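Side-chain contacts in predicted transcriptional regulator (Oenococcus oeni, PDB 3BY6), which probably binds DNA as a transcriptional regulator of the GntR family, through an N-terminal winged helix-turn-helix region: residues 39-42 with 43-47; 46-49 with 50-53; 14-17 with 18-21. All blocks are in the same frame, centred on the assembly; numbering follows the deposited sequence.

Contact 1: residues 39-42 with 43-47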
loop_
_atom_site.group_PDB
_atom_site.type_symbol
_atom_site.label_atom_id
_atom_site.label_comp_id
_atom_site.label_asym_id
_atom_site.label_seq_id
_atom_site.Cartn_x
_atom_site.Cartn_y
_atom_site.Cartn_z
ATOM N N ARG D 39 0.056 28.902 4.463
ATOM C CA ARG D 39 1.098 29.446 3.601
ATOM C C ARG D 39 2.479 28.870 3.916
ATOM O O ARG D 39 3.225 28.525 3.020
ATOM C CB ARG D 39 1.112 30.949 3.803
ATOM C CG ARG D 39 1.717 31.775 2.715
ATOM C CD ARG D 39 0.797 32.983 2.492
ATOM N NE ARG D 39 1.480 34.161 1.963
ATOM C CZ ARG D 39 0.875 35.163 1.314
ATOM N NH1 ARG D 39 -0.448 35.137 1.088
ATOM N NH2 ARG D 39 1.603 36.198 0.874
ATOM N N GLU D 40 2.811 28.747 5.192
ATOM C CA GLU D 40 4.077 28.131 5.591
ATOM C C GLU D 40 4.160 26.639 5.343
ATOM O O GLU D 40 5.248 26.110 5.096
ATOM C CB GLU D 40 4.329 28.356 7.050
ATOM C CG GLU D 40 4.547 29.788 7.328
ATOM C CD GLU D 40 4.446 30.097 8.787
ATOM O OE1 GLU D 40 3.388 29.783 9.407
ATOM O OE2 GLU D 40 5.436 30.661 9.296
ATOM N N THR D 41 3.040 25.940 5.482
ATOM C CA THR D 41 3.025 24.524 5.129
ATOM C C THR D 41 3.129 24.345 3.591
ATOM O O THR D 41 3.868 23.502 3.123
ATOM C CB THR D 41 1.827 23.800 5.784
ATOM O OG1 THR D 41 2.005 23.852 7.209
ATOM C CG2 THR D 41 1.725 22.322 5.316
ATOM N N ALA D 42 2.395 25.154 2.832
ATOM C CA ALA D 42 2.495 25.178 1.394
ATOM C C ALA D 42 3.959 25.393 0.897
ATOM O O ALA D 42 4.388 24.752 -0.068
ATOM C CB ALA D 42 1.539 26.220 0.825
ATOM N N LEU D 43 4.726 26.229 1.589
ATOM C CA LEU D 43 6.142 26.433 1.296
ATOM C C LEU D 43 7.061 25.312 1.797
ATOM O O LEU D 43 8.061 25.006 1.166
ATOM C CB LEU D 43 6.612 27.763 1.907
ATOM C CG LEU D 43 8.075 28.175 1.744
ATOM C CD1 LEU D 43 8.437 28.305 0.270
ATOM C CD2 LEU D 43 8.314 29.474 2.490
ATOM N N GLN D 44 6.759 24.726 2.933
ATOM C CA GLN D 44 7.479 23.535 3.407
ATOM C C GLN D 44 7.280 22.347 2.463
ATOM O O GLN D 44 8.246 21.710 2.083
ATOM C CB GLN D 44 7.015 23.181 4.819
ATOM C CG GLN D 44 7.545 21.894 5.429
ATOM C CD GLN D 44 9.040 21.848 5.554
ATOM O OE1 GLN D 44 9.652 22.734 6.140
ATOM N NE2 GLN D 44 9.656 20.791 4.985
ATOM N N GLU D 45 6.044 22.067 2.057
ATOM C CA GLU D 45 5.744 20.845 1.281
ATOM C C GLU D 45 5.639 21.083 -0.234
ATOM O O GLU D 45 5.402 20.141 -0.998
ATOM C CB GLU D 45 4.460 20.170 1.792
ATOM C CG GLU D 45 4.433 19.905 3.297
ATOM C CD GLU D 45 5.548 18.979 3.765
ATOM O OE1 GLU D 45 6.473 18.638 3.004
ATOM O OE2 GLU D 45 5.509 18.570 4.924
ATOM N N LYS D 46 5.817 22.336 -0.646
ATOM C CA LYS D 46 5.785 22.734 -2.051
ATOM C C LYS D 46 4.452 22.374 -2.720
ATOM O O LYS D 46 4.418 21.865 -3.840
ATOM C CB LYS D 46 6.981 22.140 -2.798
ATOM C CG LYS D 46 8.310 22.570 -2.239
ATOM C CD LYS D 46 9.438 22.062 -3.117
ATOM C CE LYS D 46 10.699 22.882 -3.056
ATOM N NZ LYS D 46 11.481 22.605 -4.316
ATOM N N ILE D 47 3.362 22.652 -2.004
ATOM C CA ILE D 47 1.990 22.381 -2.455
ATOM C C ILE D 47 1.243 23.697 -2.628
ATOM O O ILE D 47 1.602 24.715 -2.040
ATOM C CB ILE D 47 1.184 21.602 -1.376
ATOM C CG1 ILE D 47 1.911 20.355 -0.894
ATOM C CG2 ILE D 47 -0.177 21.188 -1.891
ATOM C CD1 ILE D 47 1.164 19.717 0.250
#

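Contact 2: residues 46-49 with 50-53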
loop_
_atom_site.group_PDB
_atom_site.type_symbol
_atom_site.label_atom_id
_atom_site.label_comp_id
_atom_site.label_asym_id
_atom_site.label_seq_id
_atom_site.Cartn_x
_atom_site.Cartn_y
_atom_site.Cartn_z
ATOM N N LYS D 46 5.817 22.336 -0.646
ATOM C CA LYS D 46 5.785 22.734 -2.051
ATOM C C LYS D 46 4.452 22.374 -2.720
ATOM O O LYS D 46 4.418 21.865 -3.840
ATOM C CB LYS D 46 6.981 22.140 -2.798
ATOM C CG LYS D 46 8.310 22.570 -2.239
ATOM C CD LYS D 46 9.438 22.062 -3.117
ATOM C CE LYS D 46 10.699 22.882 -3.056
ATOM N NZ LYS D 46 11.481 22.605 -4.316
ATOM N N ILE D 47 3.362 22.652 -2.004
ATOM C CA ILE D 47 1.990 22.381 -2.455
ATOM C C ILE D 47 1.243 23.697 -2.628
ATOM O O ILE D 47 1.602 24.715 -2.040
ATOM C CB ILE D 47 1.184 21.602 -1.376
ATOM C CG1 ILE D 47 1.911 20.355 -0.894
ATOM C CG2 ILE D 47 -0.177 21.188 -1.891
ATOM C CD1 ILE D 47 1.164 19.717 0.250
ATOM N N ASN D 48 0.188 23.650 -3.424
ATOM C CA ASN D 48 -0.782 24.731 -3.552
ATOM C C ASN D 48 -1.337 25.061 -2.138
ATOM O O ASN D 48 -1.683 24.162 -1.375
ATOM C CB ASN D 48 -1.854 24.272 -4.576
ATOM C CG ASN D 48 -2.973 25.291 -4.816
ATOM O OD1 ASN D 48 -2.888 26.465 -4.421
ATOM N ND2 ASN D 48 -4.046 24.835 -5.483
ATOM N N PRO D 49 -1.329 26.349 -1.744
ATOM C CA PRO D 49 -2.000 26.730 -0.499
ATOM C C PRO D 49 -3.421 26.170 -0.312
ATOM O O PRO D 49 -3.749 25.741 0.782
ATOM C CB PRO D 49 -2.001 28.264 -0.562
ATOM C CG PRO D 49 -0.781 28.597 -1.342
ATOM C CD PRO D 49 -0.639 27.497 -2.370
ATOM N N ASN D 50 -4.244 26.173 -1.360
ATOM C CA ASN D 50 -5.618 25.625 -1.311
ATOM C C ASN D 50 -5.660 24.161 -0.916
ATOM O O ASN D 50 -6.556 23.709 -0.215
ATOM C CB ASN D 50 -6.306 25.744 -2.691
ATOM C CG ASN D 50 -6.972 27.116 -2.921
ATOM O OD1 ASN D 50 -6.784 28.074 -2.138
ATOM N ND2 ASN D 50 -7.778 27.204 -3.992
ATOM N N THR D 51 -4.703 23.416 -1.430
ATOM C CA THR D 51 -4.567 21.995 -1.161
ATOM C C THR D 51 -4.248 21.811 0.317
ATOM O O THR D 51 -4.862 20.999 0.983
ATOM C CB THR D 51 -3.467 21.407 -2.093
ATOM O OG1 THR D 51 -3.887 21.583 -3.446
ATOM C CG2 THR D 51 -3.178 19.911 -1.833
ATOM N N VAL D 52 -3.308 22.599 0.827
ATOM C CA VAL D 52 -2.968 22.565 2.245
ATOM C C VAL D 52 -4.187 22.960 3.109
ATOM O O VAL D 52 -4.441 22.352 4.155
ATOM C CB VAL D 52 -1.776 23.488 2.556
ATOM C CG1 VAL D 52 -1.610 23.679 4.099
ATOM C CG2 VAL D 52 -0.485 22.937 1.901
ATOM N N ALA D 53 -4.952 23.952 2.651
ATOM C CA ALA D 53 -6.194 24.318 3.312
ATOM C C ALA D 53 -7.184 23.151 3.360
ATOM O O ALA D 53 -7.839 22.968 4.370
ATOM C CB ALA D 53 -6.809 25.515 2.648
#

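Contact 3: residues 14-17 with 18-21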
loop_
_atom_site.group_PDB
_atom_site.type_symbol
_atom_site.label_atom_id
_atom_site.label_comp_id
_atom_site.label_asym_id
_atom_site.label_seq_id
_atom_site.Cartn_x
_atom_site.Cartn_y
_atom_site.Cartn_z
ATOM N N LEU D 14 -4.869 14.589 0.924
ATOM C CA LEU D 14 -4.924 13.406 1.787
ATOM C C LEU D 14 -3.558 12.802 2.007
ATOM O O LEU D 14 -3.316 12.188 3.030
ATOM C CB LEU D 14 -5.893 12.351 1.224
ATOM C CG LEU D 14 -7.342 12.850 1.215
ATOM C CD1 LEU D 14 -8.230 12.092 0.182
ATOM C CD2 LEU D 14 -7.956 12.841 2.614
ATOM N N GLN D 15 -2.631 12.962 1.071
ATOM C CA GLN D 15 -1.269 12.554 1.381
ATOM C C GLN D 15 -0.663 13.438 2.480
ATOM O O GLN D 15 0.158 12.981 3.273
ATOM C CB GLN D 15 -0.408 12.560 0.138
ATOM C CG GLN D 15 -0.911 11.576 -0.953
ATOM C CD GLN D 15 -0.031 11.542 -2.180
ATOM O OE1 GLN D 15 1.195 11.622 -2.087
ATOM N NE2 GLN D 15 -0.659 11.417 -3.345
ATOM N N LEU D 16 -1.046 14.705 2.509
ATOM C CA LEU D 16 -0.577 15.605 3.558
ATOM C C LEU D 16 -1.303 15.357 4.886
ATOM O O LEU D 16 -0.680 15.419 5.926
ATOM C CB LEU D 16 -0.760 17.069 3.163
ATOM C CG LEU D 16 -0.302 18.116 4.195
ATOM C CD1 LEU D 16 1.122 17.873 4.696
ATOM C CD2 LEU D 16 -0.431 19.499 3.530
ATOM N N VAL D 17 -2.606 15.102 4.826
ATOM C CA VAL D 17 -3.361 14.618 5.990
ATOM C C VAL D 17 -2.634 13.400 6.567
ATOM O O VAL D 17 -2.396 13.343 7.793
ATOM C CB VAL D 17 -4.875 14.280 5.640
ATOM C CG1 VAL D 17 -5.612 13.497 6.785
ATOM C CG2 VAL D 17 -5.671 15.560 5.264
ATOM N N ASP D 18 -2.250 12.453 5.705
ATOM C CA ASP D 18 -1.589 11.221 6.169
ATOM C C ASP D 18 -0.275 11.566 6.809
ATOM O O ASP D 18 0.149 10.953 7.812
ATOM C CB ASP D 18 -1.235 10.255 5.028
ATOM C CG ASP D 18 -2.449 9.652 4.289
ATOM O OD1 ASP D 18 -3.598 9.691 4.765
ATOM O OD2 ASP D 18 -2.205 9.129 3.178
ATOM N N ARG D 19 0.440 12.506 6.188
ATOM C CA ARG D 19 1.803 12.807 6.649
ATOM C C ARG D 19 1.731 13.385 8.051
ATOM O O ARG D 19 2.492 12.990 8.949
ATOM C CB ARG D 19 2.525 13.794 5.721
ATOM C CG ARG D 19 3.896 14.213 6.213
ATOM C CD ARG D 19 4.467 15.329 5.308
ATOM N NE ARG D 19 5.916 15.540 5.435
ATOM C CZ ARG D 19 6.862 14.697 5.002
ATOM N NH1 ARG D 19 6.542 13.528 4.443
ATOM N NH2 ARG D 19 8.148 15.007 5.152
ATOM N N ILE D 20 0.826 14.327 8.234
ATOM C CA ILE D 20 0.719 14.994 9.540
ATOM C C ILE D 20 0.248 14.064 10.672
ATOM O O ILE D 20 0.790 14.120 11.794
ATOM C CB ILE D 20 -0.129 16.292 9.446
ATOM C CG1 ILE D 20 0.729 17.396 8.763
ATOM C CG2 ILE D 20 -0.597 16.730 10.821
ATOM C CD1 ILE D 20 -0.049 18.555 8.153
ATOM N N LYS D 21 -0.723 13.195 10.384
ATOM C CA LYS D 21 -1.176 12.238 11.398
ATOM C C LYS D 21 -0.087 11.273 11.815
ATOM O O LYS D 21 -0.070 10.772 12.941
ATOM C CB LYS D 21 -2.345 11.420 10.887
ATOM C CG LYS D 21 -3.611 12.211 10.734
ATOM C CD LYS D 21 -4.662 11.468 9.920
ATOM C CE LYS D 21 -4.998 10.104 10.480
ATOM N NZ LYS D 21 -5.738 9.319 9.445
#

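Contact 1: residues 39-42 with 43-47
The amide of Glu45 gives a short, nearly straight bond to the carbonyl of Thr41, with N 2.8 Å from Thr41 O and an N-H...O angle of 162°. Gln44 N and Leu43 N make the same bonds, four residues back, to Glu40 O and Arg39 O. The next acceptor is used differently. Ile47 N, five residues on, bonds to Ala42 O at 3.0 Å, in the carbonyl plane and on a lone pair. Lys46, with a positive phi of 58°, lets the chain double back; in its six-to-one bond and positive phi this helix end resembles a Schellman motif. The reversal also sets Ala42 CB 3.2 Å from Ile47 O, a snug fit.

On the side-chain level Thr41 and Glu45 pass each other at a slant, Thr41 CG2 standing 4.2 Å from Glu45 CG. Chi1 of Thr41 puts this methyl anti to the backbone N, on the side of Glu45, while OG1 bonds to Tyr56 OH of helix 49-61 and, weakly, to Ser37 O. In Glu45, CG is anti to the carbonyl carbon (chi1 -52°) and comes down beside Thr41 O, 3.6 Å away. A further bend at chi2 turns the carboxylate off the helix, where it takes Arg19 in a salt bridge and Met4 N of the second subunit in a hydrogen bond. The buried face of helix 38-45, with Thr41 and Ala42, packs on Val52 of helix 49-61, while Thr41, Glu45 and Ile47 together rest on Leu16 of helix 12-25.

Contact 2: residues 46-49 with 50-53
From Ile47 and Asn48, both with extended psi values, the backbone turns at Pro49 into helix 49-61, whose first turn is tied by Val52 N to Asn48 O (3.2 Å, 166°) and Ala53 N to Pro49 O (2.9 Å). Thr51 N adds a weak, strongly bent bond to Asn48 O, so that one carbonyl receives two amides. Asn48 is the N-cap. Its amide swings forward over the helix start, CG lying opposite the backbone N (chi1 179°), and OD1 accepts a weak capping bond from Asn50 N at 3.4 Å. The Asn48 and Asn50 side chains run side by side, their amide planes 27° apart, and Asn48 ND2 sits 3.7 Å from Asn50 CB. Thr51 crosses Asn48 at about a right angle, bringing OG1 near Asn48 CB.

Ile47, just before the cap, covers the other flank. Its CB lies 3.9 Å from Val52 CG2, with CD1 touching the same methyl: a hydrophobic staple across the N-cap. Its CG2 is modelled only 3.3 Å from Thr51 CG2, a tightness that is doubtful. Val52 continues inward to Leu16 and Thr41. The chemistry is thus divided: weak polar capping on the exposed side and apolar stapling toward the core probably help fix where the helix begins, with proline at the first helical position offering no N-H to be satisfied.

Contact 3: residues 14-17 with 18-21
Helix 12-25 is the first helix of the winged helix-turn-helix region, and residues 14-21 form two of its turns, with Leu16 and Ile20 packed against each other one turn apart on its buried face. Leu16 CD1 meets Ile20 CD1 at 3.7 Å, the two side chains running obliquely to one another. Leu16 CG, anti to the backbone N (chi1 180°), leads this branch onward along the helix, and the same side chain also touches Ala55 of helix 49-61.

Backbone bonds run from Asp18, Arg19, Ile20 and Lys21 to the carbonyls four residues earlier; that from Ile20 N to Leu16 O is close to straight (3.0 Å, 167°). The Asp18 carboxylate folds back over Leu14 O, the acceptor of its own amide, with OD1 3.1 Å away from that oxygen. Two acceptors so close would be expected to repel, and the salt bridge of OD2 to Arg10 would probably offset part of this repulsion. Putting an alanine here would probably leave the guanidinium of Arg10 without its carboxylate mate and free to turn.

Gln15 bonds to Arg10 O and to Thr7 N of the second subunit. Val17 and Lys21 both touch Leu59 of helix 49-61. Lys21 lies alongside Val17, pointing the same way: its CG is 3.4 Å from Val17 O, and its CD reaches Val17 CG1 at 3.9 Å before the chain bends at chi3 (56°).

All three contacts lie in the GntR-family region and follow the chain in the order 3, 1, 2. Contact 3 belongs to helix 12-25, contact 1 to helix 38-45, and contact 2 to the turn into helix 49-61; the last two share Lys46 and Ile47 and have centres about 7 Å apart. Contacts 1 and 2 lie in the helix-turn-helix made by helices 38-45 and 49-61, the second being by analogy the probable recognition helix. Contact 3 lies about 13 Å from contact 1 and 12 Å from contact 2, between centres, yet Leu16 touches both, and a salt bridge also joins contact 3 to contact 1. The three helices thus meet in one core, against which the second subunit's N-terminal segment also packs.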